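Local coordinates for protein tRNA (guanine(9)-N1)-methyltransferase (Schizosaccharomyces pombe, PDB 4JWH) that transfers a methyl group from S-adenosyl-L-methionine to N1 of guanine 9 in cytoplasmic tRNA, acting as a monomer, at residues Ser133-Arg136 with Pro141-Leu144; Val257-Ser262 with Met275-Lys280. One frame throughout, in Å; residues are numbered along the deposited sequence.

Interaction 1 of 2, residues Ser133-Arg136 with Pro141-Leu144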
loop_
_atom_site.group_PDB
_atom_site.type_symbol
_atom_site.label_atom_id
_atom_site.label_comp_id
_atom_site.label_asym_id
_atom_site.label_seq_id
_atom_site.Cartn_x
_atom_site.Cartn_y
_atom_site.Cartn_z
ATOM N N SER A 133 -4.669 -10.434 1.937
ATOM C CA SER A 133 -4.349 -11.867 1.721
ATOM C C SER A 133 -2.836 -12.066 1.596
ATOM O O SER A 133 -2.283 -13.008 2.149
ATOM C CB SER A 133 -5.070 -12.427 0.485
ATOM O OG SER A 133 -6.424 -11.985 0.494
ATOM N N ALA A 134 -2.179 -11.171 0.861
ATOM C CA ALA A 134 -0.714 -11.211 0.715
ATOM C C ALA A 134 -0.033 -11.000 2.083
ATOM O O ALA A 134 0.928 -11.687 2.427
ATOM C CB ALA A 134 -0.267 -10.169 -0.291
ATOM N N ASN A 135 -0.571 -10.090 2.891
ATOM C CA ASN A 135 -0.043 -9.911 4.244
ATOM C C ASN A 135 -0.143 -11.138 5.147
ATOM O O ASN A 135 0.766 -11.433 5.919
ATOM C CB ASN A 135 -0.740 -8.747 4.936
ATOM C CG ASN A 135 0.057 -8.229 6.101
ATOM O OD1 ASN A 135 1.267 -8.130 6.027
ATOM N ND2 ASN A 135 -0.618 -7.875 7.167
ATOM N N ARG A 136 -1.265 -11.831 5.061
ATOM C CA ARG A 136 -1.531 -12.999 5.908
ATOM C C ARG A 136 -0.524 -14.145 5.726
ATOM O O ARG A 136 -0.160 -14.809 6.705
ATOM C CB ARG A 136 -2.969 -13.514 5.681
ATOM C CG ARG A 136 -3.434 -14.538 6.751
ATOM C CD ARG A 136 -3.522 -13.908 8.190
ATOM N NE ARG A 136 -4.716 -13.080 8.322
ATOM C CZ ARG A 136 -5.921 -13.554 8.640
ATOM N NH1 ARG A 136 -6.087 -14.848 8.905
ATOM N NH2 ARG A 136 -6.960 -12.733 8.685
ATOM N N PRO A 141 4.547 -10.460 8.325
ATOM C CA PRO A 141 3.368 -9.629 8.205
ATOM C C PRO A 141 3.585 -8.294 8.893
ATOM O O PRO A 141 4.279 -8.229 9.889
ATOM C CB PRO A 141 2.276 -10.405 8.958
ATOM C CG PRO A 141 2.876 -11.660 9.404
ATOM C CD PRO A 141 4.274 -11.768 8.949
ATOM N N VAL A 142 2.965 -7.252 8.353
ATOM C CA VAL A 142 3.006 -5.942 8.952
ATOM C C VAL A 142 1.659 -5.630 9.553
ATOM O O VAL A 142 0.722 -6.437 9.420
ATOM C CB VAL A 142 3.351 -4.865 7.879
ATOM C CG1 VAL A 142 4.708 -5.158 7.302
ATOM C CG2 VAL A 142 2.299 -4.830 6.769
ATOM N N GLU A 143 1.533 -4.450 10.164
ATOM C CA GLU A 143 0.211 -3.931 10.500
ATOM C C GLU A 143 -0.306 -3.085 9.339
ATOM O O GLU A 143 0.289 -2.041 8.978
ATOM C CB GLU A 143 0.209 -3.135 11.835
ATOM C CG GLU A 143 0.261 -4.017 13.119
ATOM C CD GLU A 143 -0.984 -4.873 13.428
ATOM O OE1 GLU A 143 -2.095 -4.689 12.877
ATOM O OE2 GLU A 143 -0.852 -5.763 14.287
ATOM N N LEU A 144 -1.391 -3.576 8.746
ATOM C CA LEU A 144 -2.093 -2.915 7.660
ATOM C C LEU A 144 -3.163 -1.942 8.154
ATOM O O LEU A 144 -4.034 -2.317 8.929
ATOM C CB LEU A 144 -2.710 -3.968 6.713
ATOM C CG LEU A 144 -3.351 -3.508 5.391
ATOM C CD1 LEU A 144 -2.339 -2.702 4.598
ATOM C CD2 LEU A 144 -3.897 -4.728 4.543
#

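Interaction 2 of 2, residues Val257-Ser262 with Met275-Lys280. With SAH (S-adenosyl-L-homocysteine), chain C.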
loop_
_atom_site.group_PDB
_atom_site.type_symbol
_atom_site.label_atom_id
_atom_site.label_comp_id
_atom_site.label_asym_id
_atom_site.label_seq_id
_atom_site.Cartn_x
_atom_site.Cartn_y
_atom_site.Cartn_z
ATOM N N VAL A 257 2.151 -2.936 -5.424
ATOM C CA VAL A 257 3.118 -2.196 -4.612
ATOM C C VAL A 257 3.188 -2.855 -3.244
ATOM O O VAL A 257 4.259 -3.141 -2.740
ATOM C CB VAL A 257 2.667 -0.716 -4.471
ATOM C CG1 VAL A 257 3.482 -0.003 -3.389
ATOM C CG2 VAL A 257 2.838 -0.015 -5.821
ATOM N N PHE A 258 2.031 -3.132 -2.655
ATOM C CA PHE A 258 2.014 -3.830 -1.355
ATOM C C PHE A 258 2.800 -5.139 -1.401
ATOM O O PHE A 258 3.645 -5.410 -0.533
ATOM C CB PHE A 258 0.600 -4.114 -0.839
ATOM C CG PHE A 258 0.609 -4.784 0.499
ATOM C CD1 PHE A 258 0.648 -4.023 1.655
ATOM C CD2 PHE A 258 0.689 -6.168 0.600
ATOM C CE1 PHE A 258 0.721 -4.641 2.930
ATOM C CE2 PHE A 258 0.786 -6.791 1.852
ATOM C CZ PHE A 258 0.801 -6.006 3.014
ATOM N N GLU A 259 2.487 -5.972 -2.397
ATOM C CA GLU A 259 3.137 -7.259 -2.567
ATOM C C GLU A 259 4.654 -7.113 -2.721
ATOM O O GLU A 259 5.449 -7.918 -2.176
ATOM C CB GLU A 259 2.533 -7.991 -3.780
ATOM C CG GLU A 259 1.085 -8.468 -3.582
ATOM C CD GLU A 259 0.410 -8.782 -4.924
ATOM O OE1 GLU A 259 -0.803 -9.016 -4.944
ATOM O OE2 GLU A 259 1.107 -8.742 -5.980
ATOM N N ILE A 260 5.075 -6.096 -3.477
ATOM C CA ILE A 260 6.508 -5.863 -3.646
ATOM C C ILE A 260 7.178 -5.497 -2.306
ATOM O O ILE A 260 8.230 -6.036 -1.975
ATOM C CB ILE A 260 6.773 -4.802 -4.733
ATOM C CG1 ILE A 260 6.532 -5.401 -6.146
ATOM C CG2 ILE A 260 8.180 -4.133 -4.576
ATOM C CD1 ILE A 260 6.258 -4.259 -7.132
ATOM N N LEU A 261 6.562 -4.596 -1.541
ATOM C CA LEU A 261 7.094 -4.212 -0.220
ATOM C C LEU A 261 7.237 -5.430 0.667
ATOM O O LEU A 261 8.277 -5.631 1.284
ATOM C CB LEU A 261 6.204 -3.177 0.464
ATOM C CG LEU A 261 5.975 -1.878 -0.329
ATOM C CD1 LEU A 261 4.975 -1.003 0.458
ATOM C CD2 LEU A 261 7.317 -1.148 -0.509
ATOM N N SER A 262 6.198 -6.244 0.713
ATOM C CA SER A 262 6.138 -7.405 1.572
ATOM C C SER A 262 7.217 -8.419 1.186
ATOM O O SER A 262 7.900 -9.001 2.053
ATOM C CB SER A 262 4.724 -8.004 1.479
ATOM O OG SER A 262 4.560 -9.116 2.344
ATOM N N MET A 275 10.720 -9.533 -9.826
ATOM C CA MET A 275 10.647 -10.743 -10.662
ATOM C C MET A 275 9.426 -11.593 -10.336
ATOM O O MET A 275 8.800 -12.196 -11.221
ATOM C CB MET A 275 11.951 -11.538 -10.598
ATOM C CG MET A 275 13.104 -10.805 -11.298
ATOM S SD MET A 275 14.677 -11.687 -11.248
ATOM C CE MET A 275 14.484 -12.767 -12.678
ATOM N N GLU A 276 9.045 -11.575 -9.069
ATOM C CA GLU A 276 7.901 -12.332 -8.611
ATOM C C GLU A 276 6.576 -11.625 -8.916
ATOM O O GLU A 276 5.603 -12.256 -9.299
ATOM C CB GLU A 276 8.048 -12.620 -7.109
ATOM C CG GLU A 276 7.275 -13.829 -6.626
ATOM C CD GLU A 276 7.739 -15.131 -7.271
ATOM O OE1 GLU A 276 8.962 -15.444 -7.233
ATOM O OE2 GLU A 276 6.863 -15.842 -7.822
ATOM N N VAL A 277 6.534 -10.309 -8.768
ATOM C CA VAL A 277 5.253 -9.618 -8.886
ATOM C C VAL A 277 5.030 -9.125 -10.306
ATOM O O VAL A 277 3.919 -9.132 -10.804
ATOM C CB VAL A 277 5.158 -8.470 -7.863
ATOM C CG1 VAL A 277 3.936 -7.631 -8.077
ATOM C CG2 VAL A 277 5.204 -9.047 -6.441
ATOM N N ILE A 278 6.088 -8.696 -10.960
ATOM C CA ILE A 278 5.961 -8.170 -12.316
ATOM C C ILE A 278 7.032 -8.839 -13.230
ATOM O O ILE A 278 7.917 -8.169 -13.757
ATOM C CB ILE A 278 6.012 -6.586 -12.303
ATOM C CG1 ILE A 278 7.264 -6.076 -11.562
ATOM C CG2 ILE A 278 4.757 -6.004 -11.625
ATOM C CD1 ILE A 278 7.647 -4.649 -11.856
ATOM N N PRO A 279 6.985 -10.178 -13.378
ATOM C CA PRO A 279 8.061 -10.774 -14.188
ATOM C C PRO A 279 8.035 -10.228 -15.620
ATOM O O PRO A 279 6.967 -9.977 -16.153
ATOM C CB PRO A 279 7.743 -12.268 -14.189
ATOM C CG PRO A 279 6.343 -12.398 -13.730
ATOM C CD PRO A 279 5.991 -11.174 -12.934
ATOM N N LYS A 280 9.205 -10.036 -16.213
ATOM C CA LYS A 280 9.306 -9.498 -17.571
ATOM C C LYS A 280 8.714 -10.467 -18.612
ATOM O O LYS A 280 8.134 -10.043 -19.606
ATOM C CB LYS A 280 10.755 -9.102 -17.877
HETATM N N SAH C . -1.885 8.970 -10.021
HETATM C CA SAH C . -1.968 8.200 -8.789
HETATM C CB SAH C . -2.049 6.710 -9.216
HETATM C CG SAH C . -1.250 5.848 -8.331
HETATM S SD SAH C . -1.199 4.099 -8.376
HETATM C C SAH C . -0.892 8.728 -7.850
HETATM O O SAH C . -0.280 8.098 -7.040
HETATM O OXT SAH C . -0.648 9.897 -7.849
HETATM C "C5'" SAH C . -1.608 3.706 -6.723
HETATM C "C4'" SAH C . -0.513 3.808 -5.668
HETATM O "O4'" SAH C . 0.497 2.861 -5.833
HETATM C "C3'" SAH C . 0.213 5.153 -5.538
HETATM O "O3'" SAH C . -0.516 6.094 -4.805
HETATM C "C2'" SAH C . 1.511 4.794 -4.902
HETATM O "O2'" SAH C . 1.327 4.778 -3.524
HETATM C "C1'" SAH C . 1.726 3.412 -5.460
HETATM N N9 SAH C . 2.709 3.370 -6.556
HETATM C C8 SAH C . 2.484 2.994 -7.783
HETATM N N7 SAH C . 3.567 2.991 -8.514
HETATM C C5 SAH C . 4.539 3.341 -7.729
HETATM C C6 SAH C . 5.983 3.549 -7.846
HETATM N N6 SAH C . 6.587 3.369 -8.992
HETATM N N1 SAH C . 6.642 3.924 -6.777
HETATM C C2 SAH C . 6.037 4.106 -5.617
HETATM N N3 SAH C . 4.750 3.958 -5.436
HETATM C C4 SAH C . 3.958 3.576 -6.430
#

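Interaction 1 of 2, residues Ser133-Arg136 with Pro141-Leu144
The side-chain oxygen OD1 of Asn135 accepts the backbone N-H of Val142, with 3.0 Å between OD1 and Val142 N. Within the beta-alpha-beta unit formed by strand 105-109, helix 118-137 and strand 143-147, this bond joins the last turn of the helix to the residue just before the second strand. The N-H arrives in the carbonyl plane of Asn135, on a lone pair, at a C=O...N angle of 123°. Asn135 ND2 returns a nearly straight bond of 3.0 Å to Val142 O, so one amide uses both its functions on one backbone residue. Val142 O lies close to the Asn135 amide plane, whereas ND2 approaches it tilted 33° from the carbonyl plane of Val142. The pairing fixes the amide's rotation and satisfies polar groups in a buried place. Asparagine suits the site because its short amide offers donor and acceptor side by side. With CG opposite the backbone nitrogen (chi1 -161°), the amide reaches across to the incoming chain. A leucine here would probably leave Val142 N and O without these buried partners. Further along, Leu144 points toward the helix and rests with Asn135 against Phe258 of helix 254-267. Apolar atoms border the acceptor too: Pro141 CA lies 3.4 Å and Val142 CG2 3.5 Å from Asn135 OD1.

Interaction 2 of 2, residues Val257-Ser262 with Met275-Lys280
Val277 meets Ile260 through small apolar branches, the nearest being Ile260 CG1 and Val277 CB at 3.8 Å. Ile260 CG1 also lies 3.9 Å from both CG1 and CG2 of Val277, and so packs at the fork of the valine rather than against a single methyl. With CG1 placed opposite its carbonyl carbon (chi1 -74°), Ile260 sends this longer branch out to the neighbouring helix, although its CB does not point there directly. Beside it Glu259 lends its aliphatic root, CB to Val277 CG2 at 3.9 Å. Its extended chain then carries the carboxylate past the other methyl, leaving OE2 3.7 Å from Val277 CG1. That approach is van der Waals contact; the polar end is held by Asn255, which hydrogen-bonds OE1 one helical turn back. A glutamate fits this partly exposed edge because its methylenes can pack while its charge stays at the margin.

These residues join helix 254-267 to helix 270-277, the last two helices of the modelled chain, in a SPOUT methyltransferase fold whose knotted region characteristically holds the cofactor. Gln256 and Leu263, on the first helix, also touch Val277. The second helix gives out just beyond Val277: Ile278 is the first residue to leave helical geometry, and Pro279 follows.

Toward the interior, Ile260 packs on Leu252 and lies near Leu238, both S-adenosyl-L-methionine-binding residues. Val257, almost one turn earlier, faces away from helix 270-277 and lays a methyl over the face of the adenine of S-adenosyl-L-homocysteine, with CG2 3.5 Å from the ligand's N9 and 3.6 Å from its C8. A compact, branched apolar side chain suits that position against a flat base, while the ligand's polar groups bond to residues such as Leu192, Gly212 and Lys250.

Interaction 1 is buried and polar, whereas interaction 2 is only partly buried and rests on apolar packing. The first fastens a helix to a strand entering the central parallel sheet, where backbone groups need partners; the second joins two helices near the chain end, where their backbone needs are largely met internally and branched side chains do the work. They share no secondary-structure element, but helix 254-267 bridges them. Phe258 packs on helix 118-137, its CZ 3.7 Å from Asn135 CB, and Glu259 CG touches Ala134 CB. Of the two, interaction 2 is nearer the bound S-adenosyl-L-homocysteine, which Val257 contacts directly.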